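Long-range contact in ethylbenzene dehydrogenase alpha-subunit (Aromatoleum aromaticum, PDB 2IVF), which is the molybdenum-containing alpha-subunit of a three-chain enzyme of the molybdopterin oxidoreductase family, holding a molybdenum atom, the MGD and MD1 ligands and an iron/sulfur cluster: residues S214-V219 / Y955-S960. Sequence-based numbering, arbitrary orientation.
Sequences SPDINV and YFMNGS
Asp-216 OD2 takes the backbone N-H of Met-957 on its syn lone pair (2.7 Å, N-H...O 155°). OD2 is also bound by the hydroxyl of Tyr-954. The other oxygen, OD1, serves the helix: Asp-216 is its N-cap, accepting from Val-219 N (3.3 Å), above the carboxylate plane, and weakly from Asn-218 N. With CG anti to the backbone N (chi1 -168°), the carboxylate lies between the helix start and the type II turn from Tyr-955 to Asn-958. Apolar packing adds Ile-217 CG2 against the Phe-956 ring at CE1 (3.8 Å), while Met-957 CG sits over the centre of one face of that ring. Van der Waals contacts with polar atoms follow. Asn-218 CB lies against Met-957 CB (3.6 Å) and its OD1 nears SD (3.3 Å); Asn-218 ND2 bonds the carbonyl of Asp-223. The methyls of Val-219 touch Gly-959 and Ser-960, CG2 at Gly-959 O (3.5 Å) and CG1 at Ser-960 OG (3.4 Å), a hydroxyl hydrogen-bonded to Gly-959 O in that carbonyl's plane. Within the turn, Asn-958 ND2 bonds Phe-956 O. One buried carboxylate thus joins the N-terminus of helix 217-221 to the loop preceding strand 969-975; the helix N-terminus and these donors would be expected to stabilise its negative charge.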
loop_
_atom_site.group_PDB
_atom_site.type_symbol
_atom_site.label_atom_id
_atom_site.label_comp_id
_atom_site.label_asym_id
_atom_site.label_seq_id
_atom_site.Cartn_x
_atom_site.Cartn_y
_atom_site.Cartn_z
ATOM N N SER A 214 6.770 -29.460 -0.895
ATOM C CA SER A 214 6.520 -28.028 -1.059
ATOM C C SER A 214 5.021 -27.761 -1.299
ATOM O O SER A 214 4.544 -27.781 -2.443
ATOM C CB SER A 214 7.338 -27.416 -2.196
ATOM O OG SER A 214 8.664 -27.944 -2.285
ATOM N N PRO A 215 4.258 -27.564 -0.223
ATOM C CA PRO A 215 2.886 -27.176 -0.402
ATOM C C PRO A 215 2.712 -26.042 -1.404
ATOM O O PRO A 215 3.531 -25.090 -1.453
ATOM C CB PRO A 215 2.475 -26.777 1.012
ATOM C CG PRO A 215 3.225 -27.724 1.880
ATOM C CD PRO A 215 4.566 -27.812 1.204
ATOM N N ASP A 216 1.692 -26.185 -2.238
ATOM C CA ASP A 216 1.434 -25.246 -3.387
ATOM C C ASP A 216 1.207 -23.814 -2.935
ATOM O O ASP A 216 0.263 -23.553 -2.206
ATOM C CB ASP A 216 0.208 -25.726 -4.139
ATOM C CG ASP A 216 0.006 -25.050 -5.455
ATOM O OD1 ASP A 216 -0.029 -23.803 -5.516
ATOM O OD2 ASP A 216 -0.174 -25.791 -6.453
ATOM N N ILE A 217 2.068 -22.899 -3.367
ATOM C CA ILE A 217 2.021 -21.513 -2.936
ATOM C C ILE A 217 0.648 -20.906 -3.225
ATOM O O ILE A 217 0.031 -20.323 -2.367
ATOM C CB ILE A 217 3.155 -20.673 -3.587
ATOM C CG1 ILE A 217 2.938 -19.158 -3.388
ATOM C CG2 ILE A 217 3.292 -20.962 -5.086
ATOM C CD1 ILE A 217 3.040 -18.711 -1.939
ATOM N N ASN A 218 0.155 -21.049 -4.451
ATOM C CA ASN A 218 -1.078 -20.348 -4.825
ATOM C C ASN A 218 -2.328 -20.840 -4.153
ATOM O O ASN A 218 -3.202 -20.050 -3.805
ATOM C CB ASN A 218 -1.252 -20.364 -6.335
ATOM C CG ASN A 218 -0.655 -19.180 -6.933
ATOM O OD1 ASN A 218 0.565 -19.098 -7.099
ATOM N ND2 ASN A 218 -1.486 -18.168 -7.158
ATOM N N VAL A 219 -2.409 -22.140 -3.983
ATOM C CA VAL A 219 -3.531 -22.749 -3.282
ATOM C C VAL A 219 -3.441 -22.340 -1.782
ATOM O O VAL A 219 -4.472 -22.138 -1.112
ATOM C CB VAL A 219 -3.502 -24.233 -3.504
ATOM C CG1 VAL A 219 -4.692 -24.959 -2.813
ATOM C CG2 VAL A 219 -3.493 -24.509 -5.054
ATOM N N TYR A 955 -2.828 -29.261 -10.916
ATOM C CA TYR A 955 -1.417 -29.145 -11.243
ATOM C C TYR A 955 -1.027 -27.810 -10.609
ATOM O O TYR A 955 -1.887 -27.123 -10.060
ATOM C CB TYR A 955 -1.178 -29.188 -12.746
ATOM C CG TYR A 955 -1.943 -28.136 -13.536
ATOM C CD1 TYR A 955 -1.425 -26.856 -13.690
ATOM C CD2 TYR A 955 -3.160 -28.425 -14.168
ATOM C CE1 TYR A 955 -2.097 -25.878 -14.422
ATOM C CE2 TYR A 955 -3.848 -27.414 -14.904
ATOM C CZ TYR A 955 -3.301 -26.159 -15.037
ATOM O OH TYR A 955 -3.940 -25.132 -15.761
ATOM N N PHE A 956 0.254 -27.466 -10.680
ATOM C CA PHE A 956 0.828 -26.408 -9.860
ATOM C C PHE A 956 0.010 -25.115 -9.989
ATOM O O PHE A 956 -0.300 -24.675 -11.103
ATOM C CB PHE A 956 2.286 -26.203 -10.261
ATOM C CG PHE A 956 2.997 -25.089 -9.514
ATOM C CD1 PHE A 956 2.892 -24.956 -8.137
ATOM C CD2 PHE A 956 3.826 -24.218 -10.204
ATOM C CE1 PHE A 956 3.572 -23.936 -7.461
ATOM C CE2 PHE A 956 4.506 -23.192 -9.527
ATOM C CZ PHE A 956 4.367 -23.063 -8.157
ATOM N N MET A 957 -0.333 -24.553 -8.823
ATOM C CA MET A 957 -1.141 -23.349 -8.647
ATOM C C MET A 957 -2.611 -23.452 -9.038
ATOM O O MET A 957 -3.373 -22.473 -8.886
ATOM C CB MET A 957 -0.490 -22.174 -9.376
ATOM C CG MET A 957 0.944 -21.959 -8.964
ATOM S SD MET A 957 1.681 -20.554 -9.795
ATOM C CE MET A 957 1.270 -21.043 -11.453
ATOM N N ASN A 958 -3.030 -24.616 -9.518
ATOM C CA ASN A 958 -4.334 -24.766 -10.125
ATOM C C ASN A 958 -5.061 -25.985 -9.601
ATOM O O ASN A 958 -4.689 -27.097 -9.877
ATOM C CB ASN A 958 -4.191 -24.922 -11.643
ATOM C CG ASN A 958 -3.714 -23.677 -12.303
ATOM O OD1 ASN A 958 -4.510 -22.928 -12.875
ATOM N ND2 ASN A 958 -2.412 -23.415 -12.214
ATOM N N GLY A 959 -6.118 -25.766 -8.849
ATOM C CA GLY A 959 -6.969 -26.874 -8.440
ATOM C C GLY A 959 -6.668 -27.298 -7.023
ATOM O O GLY A 959 -5.803 -26.731 -6.369
ATOM N N SER A 960 -7.407 -28.309 -6.574
ATOM C CA SER A 960 -7.371 -28.790 -5.183
ATOM C C SER A 960 -8.034 -27.735 -4.261
ATOM O O SER A 960 -8.173 -26.561 -4.635
ATOM C CB SER A 960 -5.952 -29.166 -4.732
ATOM O OG SER A 960 -5.258 -28.075 -4.177
#